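Local coordinates for protein PfEMP1 variant 1 of strain MC (Plasmodium falciparum, PDB 5LGD) that is a helical piece of a Duffy-binding-like (DBL) domain from a long parasite surface protein, which as a whole probably binds host cell receptors, at residues Leu19-Ile23 / Arg111-Leu116; Cys41-Lys47 / Thr162-Cys168; Cys49-Gln53 / Glu155-Leu160; Trp55-Lys60 / Leu149-Gln153; Leu115-Val121 / Thr144-Leu148. All coordinates share one frame; numbering follows the deposited sequence.

Contact 1: residues Leu19-Ile23 / Arg111-Leu116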
# COMPACT_ATOMS: atom_id res chain seq x y z
N LEU B 19 -12.61 36.01 -0.84
CA LEU B 19 -11.43 36.63 -0.21
C LEU B 19 -11.02 37.88 -0.94
O LEU B 19 -10.67 38.89 -0.31
CB LEU B 19 -10.27 35.63 -0.14
CG LEU B 19 -10.49 34.44 0.84
CD1 LEU B 19 -9.34 33.46 0.78
CD2 LEU B 19 -10.65 34.92 2.25
N ILE B 20 -11.15 37.83 -2.28
CA ILE B 20 -10.85 38.91 -3.21
C ILE B 20 -11.88 40.02 -3.06
O ILE B 20 -11.51 41.18 -2.99
CB ILE B 20 -10.64 38.37 -4.67
CG1 ILE B 20 -9.29 37.57 -4.81
CG2 ILE B 20 -10.66 39.47 -5.72
CD1 ILE B 20 -8.10 38.09 -4.14
N ASP B 21 -13.14 39.67 -2.97
CA ASP B 21 -14.24 40.62 -2.77
C ASP B 21 -14.07 41.33 -1.42
O ASP B 21 -14.19 42.55 -1.35
CB ASP B 21 -15.58 39.92 -2.88
CG ASP B 21 -16.01 39.46 -4.26
OD1 ASP B 21 -15.44 39.97 -5.25
OD2 ASP B 21 -16.95 38.65 -4.36
N SER B 22 -13.69 40.59 -0.38
CA SER B 22 -13.44 41.16 0.94
C SER B 22 -12.35 42.27 0.85
O SER B 22 -12.55 43.37 1.36
CB SER B 22 -13.08 40.07 1.94
OG SER B 22 -13.04 40.56 3.27
N ILE B 23 -11.29 42.02 0.08
CA ILE B 23 -10.21 43.00 -0.17
C ILE B 23 -10.71 44.17 -1.02
O ILE B 23 -10.32 45.31 -0.77
CB ILE B 23 -8.99 42.33 -0.87
CG1 ILE B 23 -8.32 41.25 0.02
CG2 ILE B 23 -7.98 43.36 -1.38
CD1 ILE B 23 -7.53 40.20 -0.82
N ARG B 111 -2.04 40.10 0.01
CA ARG B 111 -3.26 40.86 0.33
C ARG B 111 -4.21 40.03 1.23
O ARG B 111 -4.77 40.57 2.19
CB ARG B 111 -4.02 41.32 -0.95
CG ARG B 111 -3.23 42.17 -1.96
CD ARG B 111 -4.04 43.08 -2.93
NE ARG B 111 -5.37 42.60 -3.35
CZ ARG B 111 -5.61 41.71 -4.31
NH1 ARG B 111 -4.60 41.10 -4.92
NH2 ARG B 111 -6.85 41.35 -4.60
N ILE B 112 -4.39 38.72 0.90
CA ILE B 112 -5.28 37.81 1.62
C ILE B 112 -4.70 37.60 3.04
O ILE B 112 -5.42 37.80 4.02
CB ILE B 112 -5.50 36.49 0.85
CG1 ILE B 112 -6.21 36.77 -0.50
CG2 ILE B 112 -6.32 35.50 1.73
CD1 ILE B 112 -6.31 35.64 -1.53
N GLU B 113 -3.39 37.26 3.13
CA GLU B 113 -2.65 37.06 4.37
C GLU B 113 -2.82 38.29 5.28
O GLU B 113 -3.15 38.12 6.46
CB GLU B 113 -1.18 36.78 4.05
CG GLU B 113 -0.40 36.04 5.12
CD GLU B 113 1.03 35.69 4.77
OE1 GLU B 113 1.60 36.31 3.83
OE2 GLU B 113 1.60 34.81 5.45
N ALA B 114 -2.70 39.52 4.73
CA ALA B 114 -2.88 40.79 5.45
C ALA B 114 -4.33 40.92 6.00
O ALA B 114 -4.51 41.29 7.17
CB ALA B 114 -2.58 41.96 4.53
N LEU B 115 -5.34 40.65 5.13
CA LEU B 115 -6.77 40.65 5.43
C LEU B 115 -7.07 39.67 6.57
O LEU B 115 -7.79 40.02 7.51
CB LEU B 115 -7.60 40.29 4.18
CG LEU B 115 -9.14 40.36 4.31
CD1 LEU B 115 -9.67 41.71 3.80
CD2 LEU B 115 -9.78 39.27 3.51
N LEU B 116 -6.50 38.45 6.51
CA LEU B 116 -6.72 37.44 7.55
C LEU B 116 -6.01 37.82 8.86
O LEU B 116 -6.57 37.57 9.93
CB LEU B 116 -6.29 36.04 7.06
CG LEU B 116 -7.00 35.46 5.83
CD1 LEU B 116 -6.41 34.13 5.46
CD2 LEU B 116 -8.53 35.31 6.08

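Contact 2: residues Cys41-Lys47 / Thr162-Cys168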
# COMPACT_ATOMS: atom_id res chain seq x y z
N CYS B 41 -17.84 60.14 10.61
CA CYS B 41 -18.81 59.82 9.58
C CYS B 41 -18.44 60.52 8.27
O CYS B 41 -18.32 61.74 8.24
CB CYS B 41 -20.22 60.21 10.02
SG CYS B 41 -21.50 59.98 8.76
N ILE B 42 -18.26 59.74 7.19
CA ILE B 42 -17.98 60.26 5.86
C ILE B 42 -19.28 60.22 5.08
O ILE B 42 -20.06 59.28 5.20
CB ILE B 42 -16.81 59.52 5.15
CG1 ILE B 42 -15.45 59.89 5.79
CG2 ILE B 42 -16.76 59.82 3.65
CD1 ILE B 42 -14.88 58.88 6.73
N LYS B 43 -19.53 61.28 4.32
CA LYS B 43 -20.71 61.45 3.48
C LYS B 43 -20.76 60.31 2.43
O LYS B 43 -19.71 59.94 1.88
CB LYS B 43 -20.65 62.84 2.79
CG LYS B 43 -22.00 63.52 2.58
CD LYS B 43 -21.86 64.99 2.20
CE LYS B 43 -22.28 65.25 0.77
NZ LYS B 43 -22.16 66.69 0.43
N GLY B 44 -21.95 59.73 2.26
CA GLY B 44 -22.21 58.66 1.31
C GLY B 44 -21.74 57.28 1.70
O GLY B 44 -21.89 56.33 0.94
N CYS B 45 -21.16 57.16 2.89
CA CYS B 45 -20.65 55.88 3.37
C CYS B 45 -21.69 54.97 3.91
O CYS B 45 -21.51 53.76 3.78
CB CYS B 45 -19.53 56.09 4.39
SG CYS B 45 -17.92 56.35 3.64
N ASN B 46 -22.78 55.50 4.51
CA ASN B 46 -23.87 54.69 5.06
C ASN B 46 -24.34 53.63 4.06
O ASN B 46 -24.38 52.44 4.40
CB ASN B 46 -25.03 55.54 5.53
CG ASN B 46 -26.27 54.73 5.73
OD1 ASN B 46 -26.44 54.06 6.76
ND2 ASN B 46 -27.12 54.68 4.69
N LYS B 47 -24.71 54.09 2.82
CA LYS B 47 -25.17 53.28 1.68
C LYS B 47 -24.22 52.11 1.47
O LYS B 47 -24.66 50.96 1.45
CB LYS B 47 -25.25 54.16 0.41
CG LYS B 47 -25.82 53.47 -0.82
CD LYS B 47 -25.72 54.33 -2.07
CE LYS B 47 -24.88 53.70 -3.15
NZ LYS B 47 -24.85 54.52 -4.39
N THR B 162 -20.50 54.23 12.83
CA THR B 162 -19.72 55.42 12.50
C THR B 162 -20.47 56.21 11.41
O THR B 162 -20.80 57.39 11.61
CB THR B 162 -18.29 55.03 12.03
OG1 THR B 162 -17.68 54.12 12.95
CG2 THR B 162 -17.40 56.24 11.83
N HIS B 163 -20.73 55.56 10.26
CA HIS B 163 -21.41 56.16 9.12
C HIS B 163 -22.91 55.90 9.19
O HIS B 163 -23.46 55.27 8.30
CB HIS B 163 -20.82 55.64 7.81
CG HIS B 163 -19.34 55.71 7.74
ND1 HIS B 163 -18.68 56.92 7.58
CD2 HIS B 163 -18.42 54.72 7.77
CE1 HIS B 163 -17.40 56.63 7.53
NE2 HIS B 163 -17.19 55.31 7.64
N THR B 164 -23.56 56.41 10.27
CA THR B 164 -24.99 56.28 10.62
C THR B 164 -25.96 56.94 9.61
O THR B 164 -27.12 56.53 9.51
CB THR B 164 -25.25 56.93 12.01
OG1 THR B 164 -24.61 58.22 12.06
CG2 THR B 164 -24.79 56.06 13.17
N ASP B 165 -25.49 58.01 8.94
CA ASP B 165 -26.27 58.80 7.99
C ASP B 165 -25.44 59.16 6.76
O ASP B 165 -24.22 59.38 6.87
CB ASP B 165 -26.80 60.07 8.69
CG ASP B 165 -28.07 60.62 8.09
OD1 ASP B 165 -29.15 60.05 8.38
OD2 ASP B 165 -27.99 61.62 7.35
N ASP B 166 -26.10 59.22 5.58
CA ASP B 166 -25.42 59.56 4.33
C ASP B 166 -24.95 61.02 4.34
O ASP B 166 -23.91 61.30 3.75
CB ASP B 166 -26.25 59.20 3.09
CG ASP B 166 -26.07 57.76 2.63
OD1 ASP B 166 -24.94 57.22 2.77
OD2 ASP B 166 -27.03 57.20 2.07
N THR B 167 -25.67 61.91 5.05
CA THR B 167 -25.27 63.30 5.23
C THR B 167 -25.16 63.56 6.73
O THR B 167 -26.16 63.87 7.40
CB THR B 167 -26.17 64.27 4.45
OG1 THR B 167 -27.46 63.68 4.23
CG2 THR B 167 -25.55 64.69 3.13
N CYS B 168 -23.93 63.35 7.26
CA CYS B 168 -23.53 63.46 8.67
C CYS B 168 -23.75 64.90 9.24
O CYS B 168 -23.22 65.84 8.64
CB CYS B 168 -22.09 62.99 8.86
SG CYS B 168 -21.53 61.71 7.68

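Contact 3: residues Cys49-Gln53 / Glu155-Leu160. Unlike the reference sequence in segment 49-53: Ser51 (reference Cys).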
# COMPACT_ATOMS: atom_id res chain seq x y z
N CYS B 49 -21.92 50.90 3.66
CA CYS B 49 -21.89 49.99 4.82
C CYS B 49 -23.05 48.97 4.73
O CYS B 49 -22.91 47.84 5.18
CB CYS B 49 -21.95 50.77 6.14
SG CYS B 49 -20.59 51.95 6.37
N ILE B 50 -24.20 49.39 4.15
CA ILE B 50 -25.38 48.54 3.98
C ILE B 50 -25.12 47.47 2.90
O ILE B 50 -25.42 46.30 3.15
CB ILE B 50 -26.67 49.37 3.75
CG1 ILE B 50 -26.97 50.22 5.00
CG2 ILE B 50 -27.87 48.48 3.41
CD1 ILE B 50 -27.85 51.34 4.80
N SER B 51 -24.55 47.86 1.74
CA SER B 51 -24.18 46.94 0.64
C SER B 51 -23.15 45.91 1.10
O SER B 51 -23.27 44.73 0.76
CB SER B 51 -23.61 47.71 -0.55
OG SER B 51 -24.56 48.64 -1.05
N PHE B 52 -22.15 46.39 1.89
CA PHE B 52 -21.12 45.54 2.48
C PHE B 52 -21.80 44.59 3.50
O PHE B 52 -21.54 43.39 3.43
CB PHE B 52 -20.01 46.38 3.12
CG PHE B 52 -18.98 45.57 3.88
CD1 PHE B 52 -18.29 44.52 3.26
CD2 PHE B 52 -18.65 45.88 5.19
CE1 PHE B 52 -17.36 43.77 3.96
CE2 PHE B 52 -17.71 45.13 5.89
CZ PHE B 52 -17.07 44.07 5.28
N GLN B 53 -22.71 45.09 4.35
CA GLN B 53 -23.47 44.27 5.30
C GLN B 53 -24.29 43.19 4.56
O GLN B 53 -24.34 42.05 5.01
CB GLN B 53 -24.39 45.12 6.20
CG GLN B 53 -25.08 44.29 7.29
CD GLN B 53 -25.66 45.14 8.37
OE1 GLN B 53 -26.67 45.83 8.17
NE2 GLN B 53 -25.05 45.10 9.54
N GLU B 155 -17.33 44.28 11.28
CA GLU B 155 -16.83 45.46 10.57
C GLU B 155 -17.95 46.26 9.90
O GLU B 155 -17.92 47.49 9.95
CB GLU B 155 -15.70 45.13 9.59
CG GLU B 155 -14.39 44.83 10.28
CD GLU B 155 -13.85 45.93 11.19
OE1 GLU B 155 -13.64 47.06 10.70
OE2 GLU B 155 -13.66 45.66 12.40
N ALA B 156 -18.93 45.56 9.31
CA ALA B 156 -20.09 46.20 8.68
C ALA B 156 -21.01 46.82 9.79
O ALA B 156 -21.66 47.84 9.54
CB ALA B 156 -20.85 45.17 7.87
N ASP B 157 -21.02 46.24 11.01
CA ASP B 157 -21.78 46.78 12.14
C ASP B 157 -21.08 48.02 12.68
O ASP B 157 -21.76 48.97 13.08
CB ASP B 157 -21.98 45.75 13.26
CG ASP B 157 -23.10 44.78 12.99
OD1 ASP B 157 -24.08 45.18 12.32
OD2 ASP B 157 -23.02 43.63 13.46
N LYS B 158 -19.73 48.00 12.72
CA LYS B 158 -18.92 49.12 13.16
C LYS B 158 -19.05 50.26 12.14
O LYS B 158 -19.20 51.42 12.53
CB LYS B 158 -17.45 48.69 13.34
CG LYS B 158 -17.16 47.92 14.63
CD LYS B 158 -15.74 47.34 14.63
CE LYS B 158 -15.25 46.97 16.01
NZ LYS B 158 -15.81 45.67 16.47
N CYS B 159 -19.05 49.90 10.82
CA CYS B 159 -19.24 50.78 9.65
C CYS B 159 -20.53 51.60 9.84
O CYS B 159 -20.50 52.81 9.74
CB CYS B 159 -19.30 49.95 8.37
SG CYS B 159 -18.93 50.85 6.84
N LEU B 160 -21.64 50.92 10.15
CA LEU B 160 -22.95 51.57 10.37
C LEU B 160 -23.04 52.42 11.64
O LEU B 160 -23.85 53.35 11.68
CB LEU B 160 -24.08 50.53 10.35
CG LEU B 160 -24.34 49.85 9.01
CD1 LEU B 160 -25.12 48.58 9.20
CD2 LEU B 160 -25.06 50.79 8.04

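Contact 4: residues Trp55-Lys60 / Leu149-Gln153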
# COMPACT_ATOMS: atom_id res chain seq x y z
N TRP B 55 -23.68 41.92 1.45
CA TRP B 55 -22.71 40.99 0.91
C TRP B 55 -22.33 39.95 1.93
O TRP B 55 -22.31 38.79 1.56
CB TRP B 55 -21.46 41.75 0.45
CG TRP B 55 -20.35 40.88 -0.06
CD1 TRP B 55 -20.24 40.31 -1.30
CD2 TRP B 55 -19.15 40.53 0.64
NE1 TRP B 55 -19.05 39.64 -1.41
CE2 TRP B 55 -18.35 39.78 -0.24
CE3 TRP B 55 -18.68 40.78 1.95
CZ2 TRP B 55 -17.11 39.25 0.14
CZ3 TRP B 55 -17.44 40.29 2.31
CH2 TRP B 55 -16.67 39.53 1.41
N VAL B 56 -22.03 40.35 3.20
CA VAL B 56 -21.65 39.43 4.29
C VAL B 56 -22.73 38.36 4.50
O VAL B 56 -22.39 37.18 4.54
CB VAL B 56 -21.28 40.13 5.63
CG1 VAL B 56 -20.66 39.14 6.62
CG2 VAL B 56 -20.35 41.31 5.43
N GLU B 57 -24.02 38.75 4.55
CA GLU B 57 -25.14 37.82 4.71
C GLU B 57 -25.29 36.89 3.50
O GLU B 57 -25.47 35.69 3.71
CB GLU B 57 -26.45 38.53 5.08
CG GLU B 57 -26.93 38.22 6.49
CD GLU B 57 -27.11 36.75 6.85
OE1 GLU B 57 -27.97 36.09 6.24
OE2 GLU B 57 -26.37 36.26 7.74
N GLN B 58 -25.13 37.42 2.26
CA GLN B 58 -25.15 36.63 1.00
C GLN B 58 -24.04 35.56 1.02
O GLN B 58 -24.30 34.42 0.62
CB GLN B 58 -24.93 37.54 -0.23
CG GLN B 58 -26.16 37.68 -1.12
CD GLN B 58 -26.55 39.12 -1.37
OE1 GLN B 58 -27.65 39.57 -1.02
NE2 GLN B 58 -25.68 39.89 -2.02
N LYS B 59 -22.81 35.93 1.46
CA LYS B 59 -21.69 34.99 1.50
C LYS B 59 -21.86 33.97 2.63
O LYS B 59 -21.55 32.80 2.42
CB LYS B 59 -20.32 35.68 1.54
CG LYS B 59 -20.12 36.76 0.46
CD LYS B 59 -19.42 36.24 -0.80
CE LYS B 59 -20.39 35.93 -1.91
NZ LYS B 59 -19.76 35.10 -2.99
N LYS B 60 -22.41 34.39 3.80
CA LYS B 60 -22.72 33.51 4.94
C LYS B 60 -23.70 32.40 4.53
O LYS B 60 -23.52 31.24 4.94
CB LYS B 60 -23.31 34.32 6.10
CG LYS B 60 -22.24 34.96 6.99
CD LYS B 60 -22.79 35.70 8.23
CE LYS B 60 -23.66 34.88 9.16
NZ LYS B 60 -22.96 33.70 9.75
N LEU B 149 -16.09 35.57 7.92
CA LEU B 149 -17.45 36.09 7.74
C LEU B 149 -18.04 36.68 9.04
O LEU B 149 -18.77 37.66 8.97
CB LEU B 149 -18.40 35.08 7.08
CG LEU B 149 -18.13 34.77 5.59
CD1 LEU B 149 -19.01 33.62 5.11
CD2 LEU B 149 -18.29 36.03 4.69
N GLN B 150 -17.62 36.16 10.21
CA GLN B 150 -18.03 36.68 11.52
C GLN B 150 -17.37 38.06 11.72
O GLN B 150 -18.05 39.03 12.09
CB GLN B 150 -17.61 35.72 12.65
CG GLN B 150 -18.72 34.76 13.08
CD GLN B 150 -18.33 33.30 13.22
OE1 GLN B 150 -17.27 32.94 13.75
NE2 GLN B 150 -19.24 32.43 12.81
N HIS B 151 -16.06 38.16 11.40
CA HIS B 151 -15.28 39.40 11.48
C HIS B 151 -15.90 40.47 10.58
O HIS B 151 -15.99 41.64 10.97
CB HIS B 151 -13.81 39.15 11.10
CG HIS B 151 -13.01 40.41 10.93
ND1 HIS B 151 -12.40 41.01 12.01
CD2 HIS B 151 -12.80 41.15 9.82
CE1 HIS B 151 -11.81 42.09 11.52
NE2 HIS B 151 -12.03 42.22 10.21
N GLU B 152 -16.33 40.06 9.38
CA GLU B 152 -16.95 40.93 8.37
C GLU B 152 -18.26 41.51 8.87
O GLU B 152 -18.55 42.67 8.61
CB GLU B 152 -17.12 40.18 7.03
CG GLU B 152 -15.81 39.87 6.32
CD GLU B 152 -14.97 41.06 5.91
OE1 GLU B 152 -15.09 41.48 4.73
OE2 GLU B 152 -14.12 41.51 6.71
N GLN B 153 -19.04 40.70 9.60
CA GLN B 153 -20.31 41.10 10.20
C GLN B 153 -20.09 42.19 11.26
O GLN B 153 -20.91 43.09 11.39
CB GLN B 153 -21.00 39.88 10.81
CG GLN B 153 -22.49 40.08 11.10
CD GLN B 153 -23.32 40.03 9.84
OE1 GLN B 153 -23.62 38.95 9.31
NE2 GLN B 153 -23.73 41.19 9.34

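Contact 5: residues Leu115-Val121 / Thr144-Leu148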
# COMPACT_ATOMS: atom_id res chain seq x y z
N LEU B 115 -5.34 40.65 5.13
CA LEU B 115 -6.77 40.65 5.43
C LEU B 115 -7.07 39.67 6.57
O LEU B 115 -7.79 40.02 7.51
CB LEU B 115 -7.60 40.29 4.18
CG LEU B 115 -9.14 40.36 4.31
CD1 LEU B 115 -9.67 41.71 3.80
CD2 LEU B 115 -9.78 39.27 3.51
N LEU B 116 -6.50 38.45 6.51
CA LEU B 116 -6.72 37.44 7.55
C LEU B 116 -6.01 37.82 8.86
O LEU B 116 -6.57 37.57 9.93
CB LEU B 116 -6.29 36.04 7.06
CG LEU B 116 -7.00 35.46 5.83
CD1 LEU B 116 -6.41 34.13 5.46
CD2 LEU B 116 -8.53 35.31 6.08
N GLU B 117 -4.79 38.43 8.77
CA GLU B 117 -4.01 38.89 9.93
C GLU B 117 -4.82 39.92 10.69
O GLU B 117 -4.95 39.79 11.91
CB GLU B 117 -2.62 39.46 9.55
CG GLU B 117 -1.54 38.39 9.38
CD GLU B 117 -0.20 38.76 8.76
OE1 GLU B 117 -0.03 39.91 8.27
OE2 GLU B 117 0.69 37.88 8.76
N GLN B 118 -5.40 40.91 9.97
CA GLN B 118 -6.23 41.97 10.54
C GLN B 118 -7.59 41.49 11.01
O GLN B 118 -8.26 42.23 11.71
CB GLN B 118 -6.36 43.18 9.60
CG GLN B 118 -5.12 44.09 9.58
CD GLN B 118 -4.92 44.98 10.80
OE1 GLN B 118 -4.01 45.82 10.84
NE2 GLN B 118 -5.76 44.85 11.82
N ALA B 119 -7.98 40.26 10.64
CA ALA B 119 -9.26 39.67 11.06
C ALA B 119 -9.13 38.76 12.28
O ALA B 119 -10.12 38.17 12.72
CB ALA B 119 -9.88 38.91 9.90
N GLY B 120 -7.91 38.64 12.81
CA GLY B 120 -7.63 37.77 13.95
C GLY B 120 -7.51 36.30 13.60
O GLY B 120 -7.40 35.44 14.49
N VAL B 121 -7.53 35.98 12.28
CA VAL B 121 -7.40 34.63 11.73
C VAL B 121 -5.90 34.33 11.47
O VAL B 121 -5.46 33.18 11.65
CB VAL B 121 -8.27 34.40 10.47
CG1 VAL B 121 -8.56 32.92 10.28
CG2 VAL B 121 -9.59 35.18 10.55
N THR B 144 -12.06 28.91 9.10
CA THR B 144 -11.40 30.18 8.75
C THR B 144 -12.38 31.12 8.04
O THR B 144 -12.47 32.30 8.40
CB THR B 144 -10.17 29.88 7.88
OG1 THR B 144 -9.14 29.31 8.69
CG2 THR B 144 -9.62 31.10 7.13
N ILE B 145 -13.10 30.58 7.02
CA ILE B 145 -14.12 31.30 6.24
C ILE B 145 -15.19 31.81 7.18
O ILE B 145 -15.53 32.99 7.11
CB ILE B 145 -14.67 30.43 5.06
CG1 ILE B 145 -13.54 29.96 4.10
CG2 ILE B 145 -15.81 31.11 4.30
CD1 ILE B 145 -12.65 31.10 3.38
N ASP B 146 -15.67 30.94 8.09
CA ASP B 146 -16.67 31.28 9.10
C ASP B 146 -16.15 32.39 10.05
O ASP B 146 -16.85 33.39 10.27
CB ASP B 146 -17.05 30.02 9.87
CG ASP B 146 -17.68 28.94 9.00
OD1 ASP B 146 -18.87 29.10 8.62
OD2 ASP B 146 -17.03 27.90 8.78
N LYS B 147 -14.90 32.26 10.55
CA LYS B 147 -14.25 33.25 11.41
C LYS B 147 -14.20 34.60 10.69
O LYS B 147 -14.57 35.62 11.27
CB LYS B 147 -12.81 32.80 11.76
CG LYS B 147 -12.72 31.84 12.94
CD LYS B 147 -12.03 32.50 14.15
CE LYS B 147 -10.54 32.73 14.00
NZ LYS B 147 -10.02 33.69 15.02
N LEU B 148 -13.78 34.58 9.39
CA LEU B 148 -13.72 35.77 8.54
C LEU B 148 -15.08 36.38 8.29
O LEU B 148 -15.22 37.60 8.48
CB LEU B 148 -12.98 35.54 7.21
CG LEU B 148 -12.82 36.81 6.37
CD1 LEU B 148 -11.86 37.77 7.03
CD2 LEU B 148 -12.41 36.49 5.00

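Contact 1: residues Leu19-Ile23 / Arg111-Leu116
Leu19, Ile20 and Ile23 of helix 7-29 meet Arg111, Ile112 and Leu115 of helix 106-118 in a buried helix-helix crossing within the helical Duffy-binding-like (DBL) domain. The short axes approach to 10.0 Å and run 73° apart, so the two helices are strongly crossed and touch over a compact patch rather than along a shared length. The evidence for apolar packing is the pattern of branches. Ile112 sits between three side chains of the other helix and uses a different carbon for each: its CG2 meets Leu19 CD1 at 3.8 Å, its CD1 approaches Ile20 CD1 at 4.0 Å, and its CG1 lies 3.7 Å from Ile23 CD1. The Leu19 and Ile23 side chains each cross that of Ile112 at about a right angle. With CG1 of Ile23 anti to the carbonyl carbon (chi1 -64°), CD1 reaches Ile112 and the base of Arg111, while CG2 meets the guanidinium end. One of two deposited conformers of Arg111 has its guanidinium at the border of the patch, where Ile23 CG2 lies near its plane at the edge; this detail is only as certain as that conformer. Leu19 also touches Ile99, and Ile112 touches Leu96, so helix 92-103 adds to the same apolar region. Elsewhere on the patch the buried hydroxyl of Ser22, hydrogen-bonded to Glu152, is covered by both methyls of Leu115: Ser22 OG lies 3.5 Å from Leu115 CD2 and 3.6 Å from Leu115 CD1.

Contact 2: residues Cys41-Lys47 / Thr162-Cys168
Cys45 lies over one face of the His163 imidazole, at a disulfide-linked junction of the DBL domain where the start of helix 45-70 and a type II beta turn (Ile42 to Cys45) meet the loop after helix 144-162. Cys45 CB lies 3.5 Å from the ring centroid of His163, 21° off the normal, a CH-pi contact; its sulfur, bonded to Cys32, is over the same face. Thr162 CG2 covers the opposite face. The edge of the ring is used differently: Ile42 N donates to His163 ND1 at 2.9 Å, in the ring plane and nearly straight (173° at the hydrogen). A weak hydrogen bond joins His163 NE2 to Cys32 O, so both ring nitrogens are engaged, which would restrain the ring's rotation and is consistent with a neutral imidazole. The side chains of Ile42 and His163 run alongside each other, with Ile42 CD1 3.5 Å from His163 CE1.

Further along, Asp166 accepts with both its backbone and its side chain. Its carbonyl oxygen takes the turn's Gly44 N at 2.9 Å on a lone pair, while its OD1 receives Lys47 N at 3.1 Å on the syn side but tilted 22° out of the carboxylate plane. The loop is itself shaped by an Asx turn at Asp165. Covalent closure comes from Cys41, whose torsion carries the sulfur out to the loop: Cys41 SG bonds to Cys168 SG at 2.0 Å.

Contact 3: residues Cys49-Gln53 / Glu155-Leu160
A disulfide bridges two helices here: Cys49 SG is bonded to Cys159 SG at 2.0 Å, with a torsion of -60° about the S-S bond. The two cysteines reach the bond differently, the sulfur of Cys159 being anti to its backbone N and that of Cys49 anti to its carbonyl carbon. Next to this link, Leu160 divides its two methyls. Leu160 CD2 lies 3.6 Å from both Cys49 CB and Ile50 CG1, whereas Leu160 CD1 turns to the amide of Gln53, 3.3 Å from Gln53 OE1. The Leu160 side chain crosses those of Ile50 and Gln53 at about a right angle.

Helix 45-70 and helix 144-162 are an antiparallel pair of the helical DBL domain, and their short axes here run 162° apart with a closest approach of 8.9 Å. That close approach is consistent with the small Ala156 at the interface and with the disulfide beside it: Ala156 CB touches Phe52 CD2 at 3.5 Å, and it also contacts Gln53 CB at 3.9 Å. Glu155 C lies at the edge of the Phe52 ring, near its plane, and the ring of Trp25 from helix 7-29 meets that of Phe52, so a third helix joins on this flank. On the other flank Gln53 is extended beyond CG and brings NE2 to 2.9 Å from Asp157 OD1, the amide and carboxylate planes being 74° apart.

Contact 4: residues Trp55-Lys60 / Leu149-Gln153
The indole of Trp55 meets the carboxylate of Glu152 edge-on: Glu152 OE1 lies near the ring plane, 3.6 Å from Trp55 CZ3, and ring and carboxylate planes are turned 83° apart. One face of the indole is covered from within its own helix by Lys59 CG, and the ring of Trp25 meets that of Trp55 edge-to-face.

The pair joins helix 45-70 to helix 144-162 in antiparallel packing within the DBL domain, with short axes 158° apart and 9.6 Å at closest approach. Val56 fills the middle. Its CG1 branch, anti to the backbone N, reaches the backbone of the other helix: Val56 CG1 is 3.4 Å from Leu149 O. The same methyl lies 3.7 Å from Glu152 CB, and the valine and glutamate side chains cross at about a right angle. Leu149 spreads its methyls over the next turn, CD2 at 3.8 Å from Lys59 CB and CD1 at 3.7 Å from Lys60 CA. The aliphatic part of Lys60 slides past Leu149 in the opposite direction, and Lys60 CD comes to 3.5 Å from Gln153 OE1.

Two charged ends find partners beyond the two segments: Lys59 NZ pairs with Glu62, while Ser22 bonds Glu152 OE1, beside the indole edge, and Arg26 pairs with OE2. The Arg26 salt bridge would favour the ionised form of the buried Glu152, and the indole's positive hydrogen rim is electrostatically compatible with OE1.

Contact 5: residues Leu115-Val121 / Thr144-Leu148
Thr144 meets Val121 at the start of helix 144-162: Thr144 CG2 lies 3.8 Å from Val121 CG1. Both are branches anti to their backbone N, and the side chains approach at an oblique angle. The threonine hydroxyl is hydrogen-bonded to Leu90 O, while its methyl makes the nearer approach to the valine.

One turn on, Lys147 runs antiparallel to the valine side chain, with Lys147 CB 4.2 Å from Val121 CG2. Bends at chi2 and chi3 bring its amine round to the backbone of 115-121, where Lys147 NZ donates a hydrogen bond to Gly120 O at 3.2 Å. The donor lies above the carbonyl plane, 61° out of it and not on a lone pair, so the bond's geometry is not ideal.

Leu148 makes the contacts with the alanine and the two leucines, and splits its methyls between them. Leu148 CD1 touches Ala119 CB at 3.7 Å, while Leu148 CD2 comes to 4.1 Å from Leu115 CD2 and 4.2 Å from Leu116 CD2, crossing both leucine side chains at about a right angle. Met18 and Leu19 of helix 7-29 also touch Leu148.

Helix 144-162 thus packs against a helix terminus: helix 106-118 ends in a Schellman motif, in which Gly120 takes a positive phi of 78°, Val121 N bonds back to Leu116 O at 3.0 Å, and Gly120 N makes a weak bond to Glu117 O.

In the fold
Contacts 2, 3 and 4 follow one another along helix 45-70, and contacts 5, 4 and 3, in that order, along helix 144-162, with neighbouring centres 10 to 11 Å apart. Contacts 2 to 5 are thus nested loops, contact 2 outermost and contact 5 innermost, with contacts 3 and 4 both joining the antiparallel pair. Contact 1 brings in helix 7-29; its segments alternate with those of contacts 2, 3 and 4 but come in series with contact 5, with which it shares Leu115 and Leu116, and it touches contact 4 through Ser22 and Glu152. Contact 2 lies farthest out, about 26 Å from contact 5 between centres. Two early consecutive helices are thereby tied to two later ones.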